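PDB 3KNY: uncharacterized protein from Bacteroides thetaiotaomicron VPI-5482, which is of unknown function but is probably made as a lipoprotein, consistent with a protein held at the cell envelope. Local coordinates for residues S51-N56 and G93-A98; T29-V34 and I55-L60; L137-K142 and L197-G202; T131-S136 and V206-Q211. All coordinates share one frame; numbering follows the deposited sequence.

From the N terminus, the loop 29-34 comes first and meets 55-60 after helix 40-49, so interaction 2 closes a loop holding that helix and strand 53-55. Interaction 1 opens at 51-56, sharing I55 and N56 with interaction 2, and closes at 93-98 after helix 66-84, so the two loops cross, and I97 packs on F59 where they meet. Interaction 4 then opens at 131-136 and closes at 206-211. Interaction 3 (137-142 with 197-202) opens later and closes earlier, so its loop lies wholly within that of interaction 4. Together these two join the three-stranded antiparallel sheet to the mixed sheet, whose strands 53-55 and 93-97 belong to interaction 1.

Interaction 1: residues S51-N56 and G93-A98; sequences SRYEIN and GFLNIA
With CG anti to the carbonyl carbon in both E54 (chi1 -73°) and F94 (chi1 -56°), the two side chains leave the same face of the sheet as neighbours, and the extended E54 chain brings OE1 to 3.5 Å from F94 CE1. Carboxylate and ring planes are only 19° apart, although the chains themselves run at a slant to each other. The carboxylate is held from both oxygens outside this pair: OE1 bonds Y91 OH and OE2 bonds the backbone N of M15. Cutting F94 back to an alanine is likely to leave E54 OE1 without its ring neighbour and Y24 without the ring it meets. On the other face, Y53 CD2 touches L95 CB at 4.1 Å and I55 CG1 lies 4.2 Å from L95 CD2, with helices 66-84 and 40-49 packed over this side. Three backbone bonds join the strands: E54 N to G93 O (3.0 Å), L95 N to E54 O (3.0 Å, more bent than the other two) and N56 N to L95 O (2.9 Å). Beyond them, N96 OD1 rests 3.5 Å from N56 CB, the two amides nearly perpendicular; N56 OD1 is taken by the backbone N of S58. The parallel pairing of E54 with F94 and I55 with L95, linked through helix 66-84, is that of a beta-alpha-beta crossover.

Interaction 2: residues T29-V34 and I55-L60; sequences TIPDWV and INYSFL
Apolar packing centres on Y57, whose ring is hemmed in by the loop 29-34. V34 CG2 sits over one face, 4.0 Å from the ring centroid, as a CH-pi contact. P31 CD reaches CD2 of Y57 at 3.6 Å, and I30 CG2 touches Y57 CZ at 4.0 Å, near the hydroxyl end. V34 also serves L60, its other branch CG1 lying 3.8 Å from L60 CD1. The indole of W33 arrives edge first: CZ3 meets L60 CB at 3.7 Å, and CH2 points at the carbonyl O of Y57 from 3.3 Å, with that oxygen in the ring plane. With CG between the backbone N and the carbonyl carbon (chi1 71°), the W33 indole folds back so that V34 CG2 lies over its centre. Among polar bonds, N56 OD1 accepts from S58 N at 2.6 Å. Beyond the pair, W46 of helix 40-49 meets Y57 edge-to-face. The N56 bond makes an Asx turn, which leads strand 53-55 into the 3-10 turn closed by L60 N to Y57 O.

Interaction 3: residues L137-K142 and L197-G202; sequences LGPYIK and LSFKDG
P139 presses its ring squarely onto F199: CG stands over the centre of the aromatic face, 3.6 Å from the centroid and 8° off the normal, a CH-pi contact. The neighbouring CB reaches F199 CD2 at 3.9 Å, so one edge of the pyrrolidine lies against the ring. F199 presents that face because its CG is turned between the backbone N and the carbonyl carbon (chi1 65°), which lays the ring across the gap with its face turned to P139. L137 fills the notch between F199 and D201. Its CD1 branch comes in near the plane of the F199 ring, 4.2 Å from CE1, and lies 3.5 Å from D201 OD2, crossing the aspartate at about a right angle. At the other end L197 is the bump: its CD2 methyl lies 4.4 Å from P139 CB, a looser approach, and its CD1 methyl 4.3 Å from I141 CG1, so the leucine fork faces both residues. A serine replacing F199 would probably leave P139 CG without a surface to rest on and open a gap beside L137. H135 meets the F199 ring edge-to-face, and P172 also touches F199, extending the cluster. With backbones too far apart here to pair as strands, the two segments are joined by aliphatic and aromatic packing, and their fit rests on shape and dispersion; the partly exposed D201 sets a carboxylate beside the L137 methyl.

Interaction 4: residues T131-S136 and V206-Q211; sequences TLYTHS and VEVTVQ
CH-pi packing joins Y133 to V210, whose CG2 methyl lies over one face of the phenol ring, 4.2 Å from its centroid and 16° off the normal. The backbone N of H135 stands over the opposite face, 3.6 Å above the ring plane. Other apolar contacts flank this one: V210 CG1 meets Y133 CB at 4.0 Å, and V208 CG1 lies 4.3 Å from Y133 CZ at the far end. Having CG anti to the backbone N (chi1 168°) stretches the ring along the valine row. H135 continues that row, with V208 CG2 at the imidazole edge, 3.9 Å from CD2, and V206 CG1 at 4.1 Å from NE2. For polar bonds, H135 uses ND1 to accept from the backbone N of L137, which would fix the ring's rotation. A classic beta bulge, in which L132 and Y133 both face I141, includes Y133 itself. Three valines against two flat rings make a dispersion-driven seam between the sheets, and the H135 ND1 bond to L137 stays on its own side.

Interaction 1: residues S51-N56 and G93-A98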
loop_
_atom_site.group_PDB
_atom_site.type_symbol
_atom_site.label_atom_id
_atom_site.label_comp_id
_atom_site.label_asym_id
_atom_site.label_seq_id
_atom_site.Cartn_x
_atom_site.Cartn_y
_atom_site.Cartn_z
ATOM N N SER A 51 -11.215 6.703 5.031
ATOM C CA SER A 51 -12.206 7.187 4.075
ATOM C C SER A 51 -11.580 7.410 2.701
ATOM O O SER A 51 -12.293 7.691 1.745
ATOM C CB SER A 51 -12.799 8.500 4.550
ATOM O OG SER A 51 -11.884 9.559 4.362
ATOM N N ARG A 52 -10.250 7.342 2.621
ATOM C CA ARG A 52 -9.524 7.569 1.351
ATOM C C ARG A 52 -8.513 6.495 1.005
ATOM O O ARG A 52 -8.122 6.398 -0.157
ATOM C CB ARG A 52 -8.761 8.892 1.395
ATOM C CG ARG A 52 -9.629 10.094 1.594
ATOM C CD ARG A 52 -10.393 10.419 0.339
ATOM N NE ARG A 52 -11.129 11.649 0.547
ATOM C CZ ARG A 52 -12.292 11.722 1.177
ATOM N NH1 ARG A 52 -12.880 10.619 1.632
ATOM N NH2 ARG A 52 -12.870 12.912 1.344
ATOM N N TYR A 53 -8.074 5.725 1.998
ATOM C CA TYR A 53 -7.025 4.728 1.811
ATOM C C TYR A 53 -7.493 3.388 2.348
ATOM O O TYR A 53 -8.223 3.329 3.347
ATOM C CB TYR A 53 -5.757 5.113 2.581
ATOM C CG TYR A 53 -5.089 6.382 2.143
ATOM C CD1 TYR A 53 -5.481 7.621 2.656
ATOM C CD2 TYR A 53 -4.034 6.346 1.220
ATOM C CE1 TYR A 53 -4.843 8.802 2.245
ATOM C CE2 TYR A 53 -3.398 7.513 0.801
ATOM C CZ TYR A 53 -3.799 8.733 1.312
ATOM O OH TYR A 53 -3.155 9.866 0.888
ATOM N N GLU A 54 -7.071 2.318 1.695
ATOM C CA GLU A 54 -7.334 0.998 2.195
ATOM C C GLU A 54 -6.045 0.601 2.857
ATOM O O GLU A 54 -5.035 0.429 2.184
ATOM C CB GLU A 54 -7.776 0.070 1.081
ATOM C CG GLU A 54 -9.205 0.415 0.637
ATOM C CD GLU A 54 -9.651 -0.291 -0.627
ATOM O OE1 GLU A 54 -8.806 -0.458 -1.557
ATOM O OE2 GLU A 54 -10.856 -0.646 -0.689
ATOM N N ILE A 55 -6.100 0.478 4.185
ATOM C CA ILE A 55 -4.921 0.489 5.048
ATOM C C ILE A 55 -4.531 -0.893 5.588
ATOM O O ILE A 55 -5.362 -1.676 6.020
ATOM C CB ILE A 55 -5.163 1.463 6.240
ATOM C CG1 ILE A 55 -5.573 2.851 5.725
ATOM C CG2 ILE A 55 -3.933 1.581 7.110
ATOM C CD1 ILE A 55 -5.961 3.892 6.811
ATOM N N ASN A 56 -3.245 -1.186 5.548
ATOM C CA ASN A 56 -2.709 -2.380 6.174
ATOM C C ASN A 56 -2.167 -1.961 7.534
ATOM O O ASN A 56 -1.243 -1.161 7.607
ATOM C CB ASN A 56 -1.605 -3.013 5.328
ATOM C CG ASN A 56 -0.968 -4.197 6.012
ATOM O OD1 ASN A 56 -0.910 -4.244 7.228
ATOM N ND2 ASN A 56 -0.483 -5.155 5.241
ATOM N N GLY A 93 -5.726 4.875 -2.847
ATOM C CA GLY A 93 -5.183 3.552 -3.100
ATOM C C GLY A 93 -4.903 2.841 -1.788
ATOM O O GLY A 93 -5.497 3.158 -0.767
ATOM N N PHE A 94 -3.977 1.896 -1.812
ATOM C CA PHE A 94 -3.566 1.187 -0.611
ATOM C C PHE A 94 -2.556 1.997 0.204
ATOM O O PHE A 94 -1.976 2.952 -0.327
ATOM C CB PHE A 94 -2.975 -0.141 -0.999
ATOM C CG PHE A 94 -3.904 -0.983 -1.812
ATOM C CD1 PHE A 94 -5.034 -1.532 -1.235
ATOM C CD2 PHE A 94 -3.657 -1.219 -3.164
ATOM C CE1 PHE A 94 -5.907 -2.316 -1.969
ATOM C CE2 PHE A 94 -4.529 -2.019 -3.921
ATOM C CZ PHE A 94 -5.661 -2.569 -3.313
ATOM N N LEU A 95 -2.400 1.646 1.495
ATOM C CA LEU A 95 -1.420 2.274 2.394
ATOM C C LEU A 95 -0.755 1.234 3.304
ATOM O O LEU A 95 -1.441 0.403 3.875
ATOM C CB LEU A 95 -2.085 3.350 3.249
ATOM C CG LEU A 95 -1.190 4.200 4.162
ATOM C CD1 LEU A 95 -0.254 5.036 3.318
ATOM C CD2 LEU A 95 -2.034 5.093 5.111
ATOM N N ASN A 96 0.577 1.264 3.380
ATOM C CA ASN A 96 1.387 0.462 4.313
ATOM C C ASN A 96 2.179 1.413 5.142
ATOM O O ASN A 96 2.528 2.503 4.681
ATOM C CB ASN A 96 2.475 -0.346 3.633
ATOM C CG ASN A 96 1.950 -1.482 2.863
ATOM O OD1 ASN A 96 0.887 -2.015 3.146
ATOM N ND2 ASN A 96 2.692 -1.879 1.868
ATOM N N ILE A 97 2.512 0.971 6.348
ATOM C CA ILE A 97 3.334 1.728 7.255
ATOM C C ILE A 97 4.597 0.897 7.401
ATOM O O ILE A 97 4.542 -0.245 7.879
ATOM C CB ILE A 97 2.626 1.902 8.589
ATOM C CG1 ILE A 97 1.128 2.215 8.366
ATOM C CG2 ILE A 97 3.347 2.961 9.432
ATOM C CD1 ILE A 97 0.853 3.480 7.666
ATOM N N ALA A 98 5.721 1.443 6.942
ATOM C CA ALA A 98 6.985 0.715 6.982
ATOM C C ALA A 98 7.400 0.508 8.428
ATOM O O ALA A 98 6.994 1.266 9.325
ATOM C CB ALA A 98 8.056 1.463 6.242
#

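Interaction 2: residues T29-V34 and I55-L60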
loop_
_atom_site.group_PDB
_atom_site.type_symbol
_atom_site.label_atom_id
_atom_site.label_comp_id
_atom_site.label_asym_id
_atom_site.label_seq_id
_atom_site.Cartn_x
_atom_site.Cartn_y
_atom_site.Cartn_z
ATOM N N THR A 29 -13.560 1.193 7.221
ATOM C CA THR A 29 -13.519 0.156 8.240
ATOM C C THR A 29 -12.124 0.104 8.880
ATOM O O THR A 29 -11.119 0.486 8.259
ATOM C CB THR A 29 -13.873 -1.252 7.691
ATOM O OG1 THR A 29 -12.708 -1.862 7.115
ATOM C CG2 THR A 29 -15.002 -1.191 6.680
ATOM N N ILE A 30 -12.083 -0.356 10.129
ATOM C CA ILE A 30 -10.843 -0.557 10.881
ATOM C C ILE A 30 -10.956 -1.916 11.549
ATOM O O ILE A 30 -11.958 -2.185 12.177
ATOM C CB ILE A 30 -10.622 0.547 11.945
ATOM C CG1 ILE A 30 -10.755 1.927 11.284
ATOM C CG2 ILE A 30 -9.254 0.390 12.617
ATOM C CD1 ILE A 30 -10.398 3.099 12.166
ATOM N N PRO A 31 -9.962 -2.806 11.369
ATOM C CA PRO A 31 -10.076 -4.101 12.047
ATOM C C PRO A 31 -10.245 -3.927 13.544
ATOM O O PRO A 31 -9.586 -3.065 14.128
ATOM C CB PRO A 31 -8.736 -4.806 11.735
ATOM C CG PRO A 31 -7.943 -3.873 10.884
ATOM C CD PRO A 31 -8.879 -2.815 10.374
ATOM N N ASP A 32 -11.114 -4.728 14.153
ATOM C CA ASP A 32 -11.393 -4.555 15.556
ATOM C C ASP A 32 -10.112 -4.492 16.384
ATOM O O ASP A 32 -9.926 -3.568 17.173
ATOM C CB ASP A 32 -12.289 -5.662 16.108
ATOM C CG ASP A 32 -12.708 -5.384 17.549
ATOM O OD1 ASP A 32 -13.140 -4.248 17.818
ATOM O OD2 ASP A 32 -12.580 -6.270 18.422
ATOM N N TRP A 33 -9.216 -5.451 16.188
ATOM C CA TRP A 33 -8.018 -5.523 17.018
ATOM C C TRP A 33 -7.241 -4.200 17.126
ATOM O O TRP A 33 -6.577 -3.937 18.141
ATOM C CB TRP A 33 -7.105 -6.651 16.536
ATOM C CG TRP A 33 -6.436 -6.389 15.256
ATOM C CD1 TRP A 33 -6.870 -6.743 14.021
ATOM C CD2 TRP A 33 -5.182 -5.723 15.070
ATOM N NE1 TRP A 33 -5.971 -6.330 13.072
ATOM C CE2 TRP A 33 -4.925 -5.702 13.690
ATOM C CE3 TRP A 33 -4.253 -5.136 15.939
ATOM C CZ2 TRP A 33 -3.780 -5.125 13.153
ATOM C CZ3 TRP A 33 -3.108 -4.555 15.400
ATOM C CH2 TRP A 33 -2.884 -4.556 14.020
ATOM N N VAL A 34 -7.319 -3.375 16.081
ATOM C CA VAL A 34 -6.596 -2.100 16.047
ATOM C C VAL A 34 -6.974 -1.190 17.207
ATOM O O VAL A 34 -6.102 -0.591 17.840
ATOM C CB VAL A 34 -6.811 -1.347 14.707
ATOM C CG1 VAL A 34 -6.329 0.084 14.810
ATOM C CG2 VAL A 34 -6.081 -2.051 13.611
ATOM N N ILE A 55 -6.100 0.478 4.185
ATOM C CA ILE A 55 -4.921 0.489 5.048
ATOM C C ILE A 55 -4.531 -0.893 5.588
ATOM O O ILE A 55 -5.362 -1.676 6.020
ATOM C CB ILE A 55 -5.163 1.463 6.240
ATOM C CG1 ILE A 55 -5.573 2.851 5.725
ATOM C CG2 ILE A 55 -3.933 1.581 7.110
ATOM C CD1 ILE A 55 -5.961 3.892 6.811
ATOM N N ASN A 56 -3.245 -1.186 5.548
ATOM C CA ASN A 56 -2.709 -2.380 6.174
ATOM C C ASN A 56 -2.167 -1.961 7.534
ATOM O O ASN A 56 -1.243 -1.161 7.607
ATOM C CB ASN A 56 -1.605 -3.013 5.328
ATOM C CG ASN A 56 -0.968 -4.197 6.012
ATOM O OD1 ASN A 56 -0.910 -4.244 7.228
ATOM N ND2 ASN A 56 -0.483 -5.155 5.241
ATOM N N TYR A 57 -2.742 -2.529 8.599
ATOM C CA TYR A 57 -2.385 -2.187 9.987
ATOM C C TYR A 57 -1.294 -3.091 10.579
ATOM O O TYR A 57 -0.988 -2.974 11.757
ATOM C CB TYR A 57 -3.647 -2.170 10.876
ATOM C CG TYR A 57 -4.600 -1.023 10.547
ATOM C CD1 TYR A 57 -4.365 0.275 11.022
ATOM C CD2 TYR A 57 -5.724 -1.228 9.746
ATOM C CE1 TYR A 57 -5.237 1.351 10.707
ATOM C CE2 TYR A 57 -6.595 -0.161 9.416
ATOM C CZ TYR A 57 -6.344 1.122 9.908
ATOM O OH TYR A 57 -7.205 2.155 9.575
ATOM N N SER A 58 -0.672 -3.944 9.763
ATOM C CA SER A 58 0.355 -4.888 10.241
ATOM C C SER A 58 1.419 -4.253 11.145
ATOM O O SER A 58 1.999 -4.932 11.982
ATOM C CB SER A 58 1.086 -5.560 9.072
ATOM O OG SER A 58 2.064 -4.669 8.524
ATOM N N PHE A 59 1.692 -2.971 10.965
ATOM C CA PHE A 59 2.723 -2.312 11.754
ATOM C C PHE A 59 2.426 -2.144 13.239
ATOM O O PHE A 59 3.338 -1.903 14.031
ATOM C CB PHE A 59 3.005 -0.942 11.181
ATOM C CG PHE A 59 1.984 0.090 11.543
ATOM C CD1 PHE A 59 0.750 0.130 10.895
ATOM C CD2 PHE A 59 2.270 1.050 12.515
ATOM C CE1 PHE A 59 -0.188 1.104 11.213
ATOM C CE2 PHE A 59 1.343 2.025 12.833
ATOM C CZ PHE A 59 0.108 2.054 12.177
ATOM N N LEU A 60 1.154 -2.215 13.621
ATOM C CA LEU A 60 0.777 -2.129 15.037
ATOM C C LEU A 60 1.035 -3.456 15.729
ATOM O O LEU A 60 0.898 -3.552 16.940
ATOM C CB LEU A 60 -0.694 -1.712 15.203
ATOM C CG LEU A 60 -1.038 -0.257 14.847
ATOM C CD1 LEU A 60 -2.539 -0.060 14.777
ATOM C CD2 LEU A 60 -0.423 0.714 15.834
#

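Interaction 3: residues L137-K142 and L197-G202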
loop_
_atom_site.group_PDB
_atom_site.type_symbol
_atom_site.label_atom_id
_atom_site.label_comp_id
_atom_site.label_asym_id
_atom_site.label_seq_id
_atom_site.Cartn_x
_atom_site.Cartn_y
_atom_site.Cartn_z
ATOM N N LEU A 137 -7.546 -16.177 -7.885
ATOM C CA LEU A 137 -6.878 -17.476 -8.023
ATOM C C LEU A 137 -5.479 -17.478 -7.414
ATOM O O LEU A 137 -4.849 -18.498 -7.429
ATOM C CB LEU A 137 -6.823 -17.921 -9.497
ATOM C CG LEU A 137 -8.184 -18.234 -10.142
ATOM C CD1 LEU A 137 -8.072 -18.345 -11.652
ATOM C CD2 LEU A 137 -8.745 -19.516 -9.563
ATOM N N GLY A 138 -4.977 -16.355 -6.899
ATOM C CA GLY A 138 -3.676 -16.354 -6.188
ATOM C C GLY A 138 -2.533 -15.462 -6.676
ATOM O O GLY A 138 -1.825 -14.866 -5.867
ATOM N N PRO A 139 -2.304 -15.400 -7.996
ATOM C CA PRO A 139 -1.225 -14.589 -8.509
ATOM C C PRO A 139 -1.342 -13.124 -8.105
ATOM O O PRO A 139 -2.438 -12.588 -8.018
ATOM C CB PRO A 139 -1.378 -14.764 -10.016
ATOM C CG PRO A 139 -1.872 -16.126 -10.143
ATOM C CD PRO A 139 -2.878 -16.237 -9.060
ATOM N N TYR A 140 -0.203 -12.494 -7.862
ATOM C CA TYR A 140 -0.181 -11.153 -7.304
ATOM C C TYR A 140 0.853 -10.261 -8.000
ATOM O O TYR A 140 1.778 -10.756 -8.624
ATOM C CB TYR A 140 0.136 -11.237 -5.796
ATOM C CG TYR A 140 1.456 -11.906 -5.476
ATOM C CD1 TYR A 140 2.673 -11.289 -5.798
ATOM C CD2 TYR A 140 1.505 -13.163 -4.866
ATOM C CE1 TYR A 140 3.912 -11.908 -5.526
ATOM C CE2 TYR A 140 2.745 -13.794 -4.596
ATOM C CZ TYR A 140 3.930 -13.149 -4.930
ATOM O OH TYR A 140 5.136 -13.721 -4.664
ATOM N N ILE A 141 0.686 -8.950 -7.878
ATOM C CA ILE A 141 1.713 -7.994 -8.292
ATOM C C ILE A 141 2.121 -7.221 -7.054
ATOM O O ILE A 141 1.274 -6.579 -6.408
ATOM C CB ILE A 141 1.210 -6.970 -9.311
ATOM C CG1 ILE A 141 0.724 -7.647 -10.598
ATOM C CG2 ILE A 141 2.309 -5.952 -9.594
ATOM C CD1 ILE A 141 -0.072 -6.676 -11.509
ATOM N N LYS A 142 3.405 -7.284 -6.720
ATOM C CA LYS A 142 3.945 -6.543 -5.589
ATOM C C LYS A 142 4.985 -5.509 -6.012
ATOM O O LYS A 142 5.652 -5.684 -7.034
ATOM C CB LYS A 142 4.596 -7.518 -4.617
ATOM C CG LYS A 142 3.581 -8.376 -3.918
ATOM C CD LYS A 142 4.201 -9.259 -2.872
ATOM C CE LYS A 142 3.144 -10.166 -2.246
ATOM N NZ LYS A 142 3.585 -10.600 -0.892
ATOM N N LEU A 197 -0.955 -8.637 -16.399
ATOM C CA LEU A 197 -0.544 -9.827 -15.653
ATOM C C LEU A 197 -1.042 -10.993 -16.456
ATOM O O LEU A 197 -2.200 -10.998 -16.851
ATOM C CB LEU A 197 -1.167 -9.848 -14.263
ATOM C CG LEU A 197 -0.995 -11.068 -13.353
ATOM C CD1 LEU A 197 0.490 -11.269 -12.933
ATOM C CD2 LEU A 197 -1.953 -10.945 -12.114
ATOM N N SER A 198 -0.159 -11.951 -16.743
ATOM C CA SER A 198 -0.549 -13.162 -17.475
ATOM C C SER A 198 -0.182 -14.327 -16.622
ATOM O O SER A 198 0.876 -14.312 -16.014
ATOM C CB SER A 198 0.207 -13.300 -18.798
ATOM O OG SER A 198 -0.135 -12.232 -19.647
ATOM N N PHE A 199 -1.060 -15.331 -16.570
ATOM C CA PHE A 199 -0.763 -16.584 -15.876
ATOM C C PHE A 199 -1.629 -17.722 -16.373
ATOM O O PHE A 199 -2.664 -17.530 -17.017
ATOM C CB PHE A 199 -0.869 -16.431 -14.348
ATOM C CG PHE A 199 -2.262 -16.119 -13.836
ATOM C CD1 PHE A 199 -3.127 -17.127 -13.474
ATOM C CD2 PHE A 199 -2.669 -14.823 -13.647
ATOM C CE1 PHE A 199 -4.398 -16.841 -12.981
ATOM C CE2 PHE A 199 -3.948 -14.535 -13.162
ATOM C CZ PHE A 199 -4.804 -15.545 -12.823
ATOM N N LYS A 200 -1.160 -18.920 -16.096
ATOM C CA LYS A 200 -1.903 -20.131 -16.412
ATOM C C LYS A 200 -2.826 -20.487 -15.253
ATOM O O LYS A 200 -2.412 -20.459 -14.091
ATOM C CB LYS A 200 -0.940 -21.304 -16.651
ATOM C CG LYS A 200 -0.013 -21.162 -17.870
ATOM C CD LYS A 200 -0.766 -21.296 -19.206
ATOM C CE LYS A 200 -1.031 -22.762 -19.600
ATOM N NZ LYS A 200 -2.063 -22.876 -20.689
ATOM N N ASP A 201 -4.078 -20.784 -15.585
ATOM C CA ASP A 201 -5.026 -21.441 -14.688
ATOM C C ASP A 201 -5.280 -22.813 -15.278
ATOM O O ASP A 201 -6.354 -23.069 -15.801
ATOM C CB ASP A 201 -6.329 -20.654 -14.644
ATOM C CG ASP A 201 -7.382 -21.300 -13.769
ATOM O OD1 ASP A 201 -7.032 -22.115 -12.880
ATOM O OD2 ASP A 201 -8.567 -20.971 -13.984
ATOM N N GLY A 202 -4.290 -23.693 -15.224
ATOM C CA GLY A 202 -4.420 -24.999 -15.873
ATOM C C GLY A 202 -4.339 -24.767 -17.365
ATOM O O GLY A 202 -3.432 -24.084 -17.826
#

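Interaction 4: residues T131-S136 and V206-Q211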
loop_
_atom_site.group_PDB
_atom_site.type_symbol
_atom_site.label_atom_id
_atom_site.label_comp_id
_atom_site.label_asym_id
_atom_site.label_seq_id
_atom_site.Cartn_x
_atom_site.Cartn_y
_atom_site.Cartn_z
ATOM N N THR A 131 1.607 -4.715 -1.706
ATOM C CA THR A 131 0.936 -5.625 -2.623
ATOM C C THR A 131 -0.066 -4.818 -3.375
ATOM O O THR A 131 -1.029 -4.348 -2.789
ATOM C CB THR A 131 0.262 -6.775 -1.916
ATOM O OG1 THR A 131 1.276 -7.558 -1.293
ATOM C CG2 THR A 131 -0.502 -7.640 -2.905
ATOM N N LEU A 132 0.165 -4.656 -4.672
ATOM C CA LEU A 132 -0.672 -3.793 -5.489
ATOM C C LEU A 132 -1.916 -4.503 -5.947
ATOM O O LEU A 132 -2.924 -3.850 -6.186
ATOM C CB LEU A 132 0.079 -3.272 -6.702
ATOM C CG LEU A 132 1.180 -2.259 -6.419
ATOM C CD1 LEU A 132 1.851 -1.886 -7.743
ATOM C CD2 LEU A 132 0.601 -1.030 -5.699
ATOM N N TYR A 133 -1.853 -5.827 -6.071
ATOM C CA TYR A 133 -2.972 -6.573 -6.625
ATOM C C TYR A 133 -2.841 -8.044 -6.322
ATOM O O TYR A 133 -1.732 -8.563 -6.263
ATOM C CB TYR A 133 -3.076 -6.341 -8.135
ATOM C CG TYR A 133 -4.020 -7.281 -8.842
ATOM C CD1 TYR A 133 -5.374 -7.094 -8.784
ATOM C CD2 TYR A 133 -3.546 -8.376 -9.552
ATOM C CE1 TYR A 133 -6.249 -7.963 -9.424
ATOM C CE2 TYR A 133 -4.406 -9.245 -10.195
ATOM C CZ TYR A 133 -5.759 -9.031 -10.121
ATOM O OH TYR A 133 -6.624 -9.886 -10.737
ATOM N N THR A 134 -3.980 -8.705 -6.098
ATOM C CA THR A 134 -4.007 -10.162 -5.852
ATOM C C THR A 134 -5.178 -10.758 -6.566
ATOM O O THR A 134 -6.298 -10.390 -6.304
ATOM C CB THR A 134 -4.146 -10.520 -4.367
ATOM O OG1 THR A 134 -3.084 -9.899 -3.630
ATOM C CG2 THR A 134 -4.054 -11.989 -4.208
ATOM N N HIS A 135 -4.925 -11.661 -7.498
ATOM C CA HIS A 135 -6.015 -12.276 -8.231
ATOM C C HIS A 135 -6.676 -13.296 -7.299
ATOM O O HIS A 135 -6.010 -13.882 -6.428
ATOM C CB HIS A 135 -5.516 -12.943 -9.519
ATOM C CG HIS A 135 -6.616 -13.346 -10.449
ATOM N ND1 HIS A 135 -7.386 -14.472 -10.246
ATOM C CD2 HIS A 135 -7.074 -12.779 -11.588
ATOM C CE1 HIS A 135 -8.286 -14.569 -11.206
ATOM N NE2 HIS A 135 -8.120 -13.553 -12.036
ATOM N N SER A 136 -7.976 -13.511 -7.491
ATOM C CA SER A 136 -8.709 -14.465 -6.657
ATOM C C SER A 136 -8.073 -15.815 -6.726
ATOM O O SER A 136 -8.030 -16.519 -5.729
ATOM C CB SER A 136 -10.171 -14.571 -7.050
ATOM O OG SER A 136 -10.293 -14.881 -8.420
ATOM N N VAL A 206 -4.907 -16.673 -18.415
ATOM C CA VAL A 206 -5.630 -15.524 -17.875
ATOM C C VAL A 206 -4.778 -14.290 -18.131
ATOM O O VAL A 206 -3.585 -14.303 -17.867
ATOM C CB VAL A 206 -5.909 -15.684 -16.348
ATOM C CG1 VAL A 206 -6.614 -14.458 -15.767
ATOM C CG2 VAL A 206 -6.712 -16.928 -16.104
ATOM N N GLU A 207 -5.381 -13.229 -18.647
ATOM C CA GLU A 207 -4.690 -11.955 -18.764
ATOM C C GLU A 207 -5.487 -10.877 -18.103
ATOM O O GLU A 207 -6.666 -10.730 -18.391
ATOM C CB GLU A 207 -4.474 -11.584 -20.213
ATOM C CG GLU A 207 -3.483 -12.487 -20.911
ATOM C CD GLU A 207 -2.946 -11.915 -22.197
ATOM O OE1 GLU A 207 -3.385 -10.800 -22.653
ATOM O OE2 GLU A 207 -2.050 -12.610 -22.729
ATOM N N VAL A 208 -4.845 -10.108 -17.228
ATOM C CA VAL A 208 -5.533 -9.046 -16.513
ATOM C C VAL A 208 -4.738 -7.767 -16.683
ATOM O O VAL A 208 -3.531 -7.754 -16.448
ATOM C CB VAL A 208 -5.666 -9.368 -14.998
ATOM C CG1 VAL A 208 -6.524 -8.332 -14.297
ATOM C CG2 VAL A 208 -6.254 -10.731 -14.823
ATOM N N THR A 209 -5.412 -6.705 -17.118
ATOM C CA THR A 209 -4.802 -5.393 -17.213
ATOM C C THR A 209 -4.987 -4.831 -15.840
ATOM O O THR A 209 -6.093 -4.864 -15.328
ATOM C CB THR A 209 -5.460 -4.521 -18.292
ATOM O OG1 THR A 209 -5.232 -5.140 -19.554
ATOM C CG2 THR A 209 -4.818 -3.161 -18.355
ATOM N N VAL A 210 -3.894 -4.392 -15.222
ATOM C CA VAL A 210 -3.911 -3.920 -13.849
ATOM C C VAL A 210 -3.355 -2.508 -13.720
ATOM O O VAL A 210 -2.237 -2.238 -14.117
ATOM C CB VAL A 210 -3.090 -4.820 -12.953
ATOM C CG1 VAL A 210 -3.093 -4.271 -11.519
ATOM C CG2 VAL A 210 -3.632 -6.267 -13.021
ATOM N N GLN A 211 -4.144 -1.604 -13.157
ATOM C CA GLN A 211 -3.690 -0.243 -12.903
ATOM C C GLN A 211 -3.970 0.049 -11.432
ATOM O O GLN A 211 -5.127 0.250 -11.068
ATOM C CB GLN A 211 -4.429 0.735 -13.796
ATOM C CG GLN A 211 -4.173 0.549 -15.255
ATOM C CD GLN A 211 -5.038 1.468 -16.115
ATOM O OE1 GLN A 211 -6.181 1.202 -16.371
ATOM N NE2 GLN A 211 -4.472 2.536 -16.550
#